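Long-range contact in Beta2-bungarotoxin (Bungarus multicinctus, PDB 1BUN), which hydrolyses phospholipids through its phospholipase A2 subunit and probably acts at nerve terminals, its disulfide-linked Kunitz-type chain probably directing it to potassium channels: residues R1-T13 and N45-E59. Sequence-based numbering, arbitrary orientation.
Sequences RKRHPDCDKPPDT and NHFKSDHLCRCECLE
Asn45 of segment 45-59 reaches into the N-terminal loop at Lys9, and Arg3 of that loop reaches back to Cys57, in a Kunitz (BPTI-like) domain where the Cys7–Cys57 disulfide ties the loop to helix 50-57. With CG turned anti to the backbone N (chi1 -171°), the buried Asn45 sends its amide into the turns of residues 4-9. Asn45 ND2 donates to Lys9 O at 3.0 Å, close to the amide plane, and Asn45 CB lies 3.5 Å from Asp6 O; Asn45 OD1 accepts from the backbone N of Tyr25 in strand 20-26, so the amide links loop and sheet.

At the helix end, the extended Arg3 grips the carbonyl of Cys57 side-on: Arg3 NE and NH2 both donate to Cys57 O, at 2.8 and 2.6 Å, through bent bonds. Arg3 NH1 forms a salt bridge with Asp8 OD2, fixing the rotation of the guanidinium, while Glu59 CG packs over one face. Glu59 OE2, hydrogen-bonded to Tyr25 OH, makes only a long, out-of-plane ion pair with Arg3.

Where the loop passes the last turn of the helix, His4 N donates to Glu56 O in an almost straight hydrogen bond (178°), and the Phe47 edge approaches the His4 ring face in a T-shaped pair with planes at 79°. Cys55 SG, disulfide-bonded to the partner chain, sits over the Arg1 guanidinium. Beside it, a water accepts from Arg1 NE and donates to Lys2 O and, at 2.8 Å, to Cys55 O.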
loop_
_atom_site.group_PDB
_atom_site.type_symbol
_atom_site.label_atom_id
_atom_site.label_comp_id
_atom_site.label_asym_id
_atom_site.label_seq_id
_atom_site.Cartn_x
_atom_site.Cartn_y
_atom_site.Cartn_z
ATOM N N ARG B 1 4.409 -2.730 -2.273
ATOM C CA ARG B 1 3.886 -3.982 -2.885
ATOM C C ARG B 1 4.907 -4.550 -3.869
ATOM O O ARG B 1 5.800 -3.842 -4.328
ATOM C CB ARG B 1 2.532 -3.729 -3.576
ATOM C CG ARG B 1 2.496 -2.496 -4.444
ATOM C CD ARG B 1 1.198 -2.342 -5.194
ATOM N NE ARG B 1 1.473 -2.225 -6.624
ATOM C CZ ARG B 1 1.085 -1.222 -7.407
ATOM N NH1 ARG B 1 0.369 -0.212 -6.912
ATOM N NH2 ARG B 1 1.449 -1.226 -8.690
ATOM N N LYS B 2 4.790 -5.843 -4.152
ATOM C CA LYS B 2 5.688 -6.513 -5.077
ATOM C C LYS B 2 4.896 -6.983 -6.285
ATOM O O LYS B 2 3.659 -7.016 -6.254
ATOM C CB LYS B 2 6.369 -7.696 -4.385
ATOM C CG LYS B 2 7.379 -7.267 -3.333
ATOM C CD LYS B 2 7.915 -8.418 -2.485
ATOM C CE LYS B 2 6.977 -8.829 -1.354
ATOM N NZ LYS B 2 5.865 -9.677 -1.851
ATOM N N ARG B 3 5.611 -7.314 -7.359
ATOM C CA ARG B 3 4.983 -7.788 -8.591
ATOM C C ARG B 3 4.477 -9.199 -8.410
ATOM O O ARG B 3 5.133 -9.994 -7.754
ATOM C CB ARG B 3 5.975 -7.763 -9.733
ATOM C CG ARG B 3 5.291 -7.687 -11.037
ATOM C CD ARG B 3 6.269 -7.728 -12.139
ATOM N NE ARG B 3 5.600 -7.651 -13.428
ATOM C CZ ARG B 3 5.692 -8.576 -14.372
ATOM N NH1 ARG B 3 6.415 -9.678 -14.174
ATOM N NH2 ARG B 3 5.153 -8.339 -15.554
ATOM N N HIS B 4 3.311 -9.521 -8.965
ATOM C CA HIS B 4 2.784 -10.872 -8.799
ATOM C C HIS B 4 3.750 -11.881 -9.411
ATOM O O HIS B 4 4.191 -11.732 -10.548
ATOM C CB HIS B 4 1.399 -11.020 -9.429
ATOM C CG HIS B 4 0.675 -12.254 -8.986
ATOM N ND1 HIS B 4 0.951 -13.477 -9.540
ATOM C CD2 HIS B 4 -0.141 -12.426 -7.914
ATOM C CE1 HIS B 4 0.316 -14.363 -8.793
ATOM N NE2 HIS B 4 -0.355 -13.776 -7.799
ATOM N N PRO B 5 4.130 -12.899 -8.647
ATOM C CA PRO B 5 5.053 -13.899 -9.173
ATOM C C PRO B 5 4.591 -14.708 -10.384
ATOM O O PRO B 5 5.417 -15.346 -11.036
ATOM C CB PRO B 5 5.298 -14.797 -7.961
ATOM C CG PRO B 5 4.053 -14.627 -7.143
ATOM C CD PRO B 5 3.852 -13.149 -7.228
ATOM N N ASP B 6 3.310 -14.667 -10.730
ATOM C CA ASP B 6 2.845 -15.468 -11.865
ATOM C C ASP B 6 2.530 -14.698 -13.139
ATOM O O ASP B 6 2.177 -15.282 -14.161
ATOM C CB ASP B 6 1.648 -16.318 -11.436
ATOM C CG ASP B 6 1.999 -17.287 -10.307
ATOM O OD1 ASP B 6 3.084 -17.918 -10.392
ATOM O OD2 ASP B 6 1.211 -17.430 -9.338
ATOM N N CYS B 7 2.757 -13.396 -13.109
ATOM C CA CYS B 7 2.463 -12.515 -14.232
ATOM C C CYS B 7 2.956 -12.908 -15.624
ATOM O O CYS B 7 2.464 -12.382 -16.628
ATOM C CB CYS B 7 2.925 -11.091 -13.900
ATOM S SG CYS B 7 1.973 -10.364 -12.539
ATOM N N ASP B 8 3.925 -13.809 -15.697
ATOM C CA ASP B 8 4.441 -14.206 -16.996
ATOM C C ASP B 8 4.209 -15.677 -17.341
ATOM O O ASP B 8 4.831 -16.216 -18.256
ATOM C CB ASP B 8 5.930 -13.855 -17.090
ATOM C CG ASP B 8 6.179 -12.364 -17.011
ATOM O OD1 ASP B 8 5.678 -11.632 -17.890
ATOM O OD2 ASP B 8 6.853 -11.923 -16.058
ATOM N N LYS B 9 3.334 -16.342 -16.604
ATOM C CA LYS B 9 3.042 -17.742 -16.870
ATOM C C LYS B 9 1.835 -17.758 -17.794
ATOM O O LYS B 9 1.121 -16.750 -17.896
ATOM C CB LYS B 9 2.726 -18.453 -15.566
ATOM C CG LYS B 9 3.931 -18.545 -14.671
ATOM C CD LYS B 9 3.587 -19.136 -13.354
ATOM C CE LYS B 9 4.843 -19.514 -12.607
ATOM N NZ LYS B 9 4.510 -20.029 -11.242
ATOM N N PRO B 10 1.597 -18.870 -18.515
ATOM C CA PRO B 10 0.424 -18.810 -19.380
ATOM C C PRO B 10 -0.846 -18.928 -18.530
ATOM O O PRO B 10 -0.828 -19.548 -17.474
ATOM C CB PRO B 10 0.656 -19.971 -20.344
ATOM C CG PRO B 10 1.338 -20.964 -19.501
ATOM C CD PRO B 10 2.326 -20.137 -18.707
ATOM N N PRO B 11 -1.920 -18.218 -18.927
ATOM C CA PRO B 11 -3.197 -18.220 -18.227
ATOM C C PRO B 11 -3.798 -19.618 -18.227
ATOM O O PRO B 11 -3.820 -20.280 -19.263
ATOM C CB PRO B 11 -4.029 -17.240 -19.069
ATOM C CG PRO B 11 -3.509 -17.452 -20.441
ATOM C CD PRO B 11 -2.030 -17.415 -20.161
ATOM N N ASP B 12 -4.322 -20.044 -17.084
ATOM C CA ASP B 12 -4.907 -21.369 -16.964
ATOM C C ASP B 12 -6.346 -21.406 -17.509
ATOM O O ASP B 12 -7.305 -21.010 -16.832
ATOM C CB ASP B 12 -4.794 -21.834 -15.494
ATOM C CG ASP B 12 -5.430 -23.177 -15.236
ATOM O OD1 ASP B 12 -6.093 -23.728 -16.135
ATOM O OD2 ASP B 12 -5.282 -23.698 -14.114
ATOM N N THR B 13 -6.479 -21.889 -18.744
ATOM C CA THR B 13 -7.775 -21.996 -19.403
ATOM C C THR B 13 -8.519 -23.328 -19.180
ATOM O O THR B 13 -9.569 -23.531 -19.799
ATOM C CB THR B 13 -7.652 -21.830 -20.929
ATOM O OG1 THR B 13 -6.649 -22.725 -21.431
ATOM C CG2 THR B 13 -7.328 -20.426 -21.305
ATOM N N ASN B 45 -2.287 -15.953 -12.523
ATOM C CA ASN B 45 -2.288 -14.945 -13.582
ATOM C C ASN B 45 -3.705 -14.936 -14.128
ATOM O O ASN B 45 -4.025 -15.614 -15.120
ATOM C CB ASN B 45 -1.280 -15.296 -14.695
ATOM C CG ASN B 45 -1.087 -14.165 -15.700
ATOM O OD1 ASN B 45 -1.749 -13.132 -15.617
ATOM N ND2 ASN B 45 -0.188 -14.352 -16.652
ATOM N N HIS B 46 -4.589 -14.331 -13.344
ATOM C CA HIS B 46 -6.003 -14.183 -13.678
ATOM C C HIS B 46 -6.589 -13.207 -12.665
ATOM O O HIS B 46 -6.580 -13.457 -11.455
ATOM C CB HIS B 46 -6.746 -15.534 -13.668
ATOM C CG HIS B 46 -6.734 -16.242 -12.345
ATOM N ND1 HIS B 46 -7.578 -15.945 -11.298
ATOM C CD2 HIS B 46 -5.981 -17.290 -11.921
ATOM C CE1 HIS B 46 -7.319 -16.799 -10.302
ATOM N NE2 HIS B 46 -6.354 -17.638 -10.636
ATOM N N PHE B 47 -7.099 -12.085 -13.138
ATOM C CA PHE B 47 -7.634 -11.108 -12.203
ATOM C C PHE B 47 -9.016 -10.628 -12.648
ATOM O O PHE B 47 -9.279 -10.553 -13.842
ATOM C CB PHE B 47 -6.628 -9.924 -12.061
ATOM C CG PHE B 47 -5.173 -10.356 -11.996
ATOM C CD1 PHE B 47 -4.465 -10.642 -13.156
ATOM C CD2 PHE B 47 -4.548 -10.558 -10.785
ATOM C CE1 PHE B 47 -3.155 -11.132 -13.114
ATOM C CE2 PHE B 47 -3.227 -11.055 -10.732
ATOM C CZ PHE B 47 -2.536 -11.341 -11.907
ATOM N N LYS B 48 -9.881 -10.292 -11.693
ATOM C CA LYS B 48 -11.230 -9.818 -11.992
ATOM C C LYS B 48 -11.247 -8.693 -13.001
ATOM O O LYS B 48 -12.233 -8.526 -13.694
ATOM C CB LYS B 48 -11.940 -9.256 -10.762
ATOM C CG LYS B 48 -11.696 -9.917 -9.418
ATOM C CD LYS B 48 -12.240 -8.997 -8.297
ATOM C CE LYS B 48 -11.856 -9.497 -6.894
ATOM N NZ LYS B 48 -10.409 -9.320 -6.590
ATOM N N SER B 49 -10.209 -7.867 -13.048
ATOM C CA SER B 49 -10.213 -6.762 -13.994
ATOM C C SER B 49 -8.864 -6.255 -14.462
ATOM O O SER B 49 -7.831 -6.595 -13.893
ATOM C CB SER B 49 -11.038 -5.600 -13.441
ATOM O OG SER B 49 -10.464 -5.057 -12.265
ATOM N N ASP B 50 -8.895 -5.478 -15.541
ATOM C CA ASP B 50 -7.713 -4.866 -16.155
ATOM C C ASP B 50 -6.913 -4.052 -15.130
ATOM O O ASP B 50 -5.715 -4.250 -14.967
ATOM C CB ASP B 50 -8.157 -3.937 -17.302
ATOM C CG ASP B 50 -7.022 -3.588 -18.264
ATOM O OD1 ASP B 50 -6.073 -4.380 -18.396
ATOM O OD2 ASP B 50 -7.068 -2.519 -18.907
ATOM N N HIS B 51 -7.599 -3.168 -14.415
ATOM C CA HIS B 51 -6.983 -2.313 -13.408
ATOM C C HIS B 51 -6.201 -3.130 -12.392
ATOM O O HIS B 51 -5.047 -2.832 -12.106
ATOM C CB HIS B 51 -8.052 -1.479 -12.693
ATOM C CG HIS B 51 -7.506 -0.275 -11.998
ATOM N ND1 HIS B 51 -6.871 -0.314 -10.774
ATOM C CD2 HIS B 51 -7.452 1.022 -12.402
ATOM C CE1 HIS B 51 -6.451 0.929 -10.481
ATOM N NE2 HIS B 51 -6.778 1.782 -11.436
ATOM N N LEU B 52 -6.852 -4.141 -11.833
ATOM C CA LEU B 52 -6.244 -5.047 -10.859
ATOM C C LEU B 52 -5.019 -5.765 -11.480
ATOM O O LEU B 52 -3.953 -5.934 -10.849
ATOM C CB LEU B 52 -7.293 -6.080 -10.429
ATOM C CG LEU B 52 -6.795 -7.082 -9.394
ATOM C CD1 LEU B 52 -6.469 -6.334 -8.107
ATOM C CD2 LEU B 52 -7.799 -8.209 -9.157
ATOM N N CYS B 53 -5.187 -6.189 -12.727
ATOM C CA CYS B 53 -4.137 -6.874 -13.451
ATOM C C CYS B 53 -2.937 -5.963 -13.725
ATOM O O CYS B 53 -1.801 -6.392 -13.524
ATOM C CB CYS B 53 -4.678 -7.444 -14.762
ATOM S SG CYS B 53 -3.386 -8.172 -15.794
ATOM N N ARG B 54 -3.157 -4.720 -14.158
ATOM C CA ARG B 54 -2.022 -3.837 -14.428
ATOM C C ARG B 54 -1.311 -3.664 -13.109
ATOM O O ARG B 54 -0.122 -3.947 -12.966
ATOM C CB ARG B 54 -2.472 -2.470 -14.911
ATOM C CG ARG B 54 -3.616 -2.482 -15.871
ATOM C CD ARG B 54 -3.647 -1.213 -16.641
ATOM N NE ARG B 54 -2.608 -1.204 -17.663
ATOM C CZ ARG B 54 -2.795 -1.643 -18.911
ATOM N NH1 ARG B 54 -3.993 -2.129 -19.282
ATOM N NH2 ARG B 54 -1.783 -1.596 -19.787
ATOM N N CYS B 55 -2.109 -3.308 -12.111
ATOM C CA CYS B 55 -1.644 -3.095 -10.753
ATOM C C CYS B 55 -0.677 -4.166 -10.290
ATOM O O CYS B 55 0.368 -3.858 -9.723
ATOM C CB CYS B 55 -2.835 -3.096 -9.811
ATOM S SG CYS B 55 -2.423 -2.504 -8.152
ATOM N N GLU B 56 -1.039 -5.420 -10.546
ATOM C CA GLU B 56 -0.255 -6.565 -10.118
ATOM C C GLU B 56 0.888 -6.965 -11.023
ATOM O O GLU B 56 1.865 -7.554 -10.546
ATOM C CB GLU B 56 -1.161 -7.795 -9.958
ATOM C CG GLU B 56 -2.146 -7.765 -8.831
ATOM C CD GLU B 56 -1.599 -8.384 -7.570
ATOM O OE1 GLU B 56 -0.491 -8.010 -7.140
ATOM O OE2 GLU B 56 -2.289 -9.235 -6.985
ATOM N N CYS B 57 0.782 -6.631 -12.308
ATOM C CA CYS B 57 1.772 -7.067 -13.287
ATOM C C CYS B 57 2.508 -6.085 -14.156
ATOM O O CYS B 57 3.497 -6.469 -14.791
ATOM C CB CYS B 57 1.141 -8.077 -14.244
ATOM S SG CYS B 57 0.396 -9.501 -13.442
ATOM N N LEU B 58 2.009 -4.870 -14.280
ATOM C CA LEU B 58 2.692 -3.923 -15.142
ATOM C C LEU B 58 4.153 -3.750 -14.726
ATOM O O LEU B 58 4.470 -3.612 -13.548
ATOM C CB LEU B 58 1.932 -2.595 -15.228
ATOM C CG LEU B 58 1.561 -2.139 -16.652
ATOM C CD1 LEU B 58 1.141 -3.293 -17.517
ATOM C CD2 LEU B 58 0.449 -1.120 -16.590
ATOM N N GLU B 59 5.038 -3.933 -15.702
ATOM C CA GLU B 59 6.481 -3.822 -15.504
ATOM C C GLU B 59 6.934 -2.369 -15.538
ATOM O O GLU B 59 6.751 -1.680 -16.540
ATOM C CB GLU B 59 7.208 -4.604 -16.594
ATOM C CG GLU B 59 6.781 -6.058 -16.703
ATOM C CD GLU B 59 7.431 -6.763 -17.879
ATOM O OE1 GLU B 59 8.668 -6.644 -18.017
ATOM O OE2 GLU B 59 6.706 -7.406 -18.679
HETATM O O HOH W 1 2.159 -4.588 -7.710
HETATM O O HOH W 2 -4.258 -18.343 -14.754
#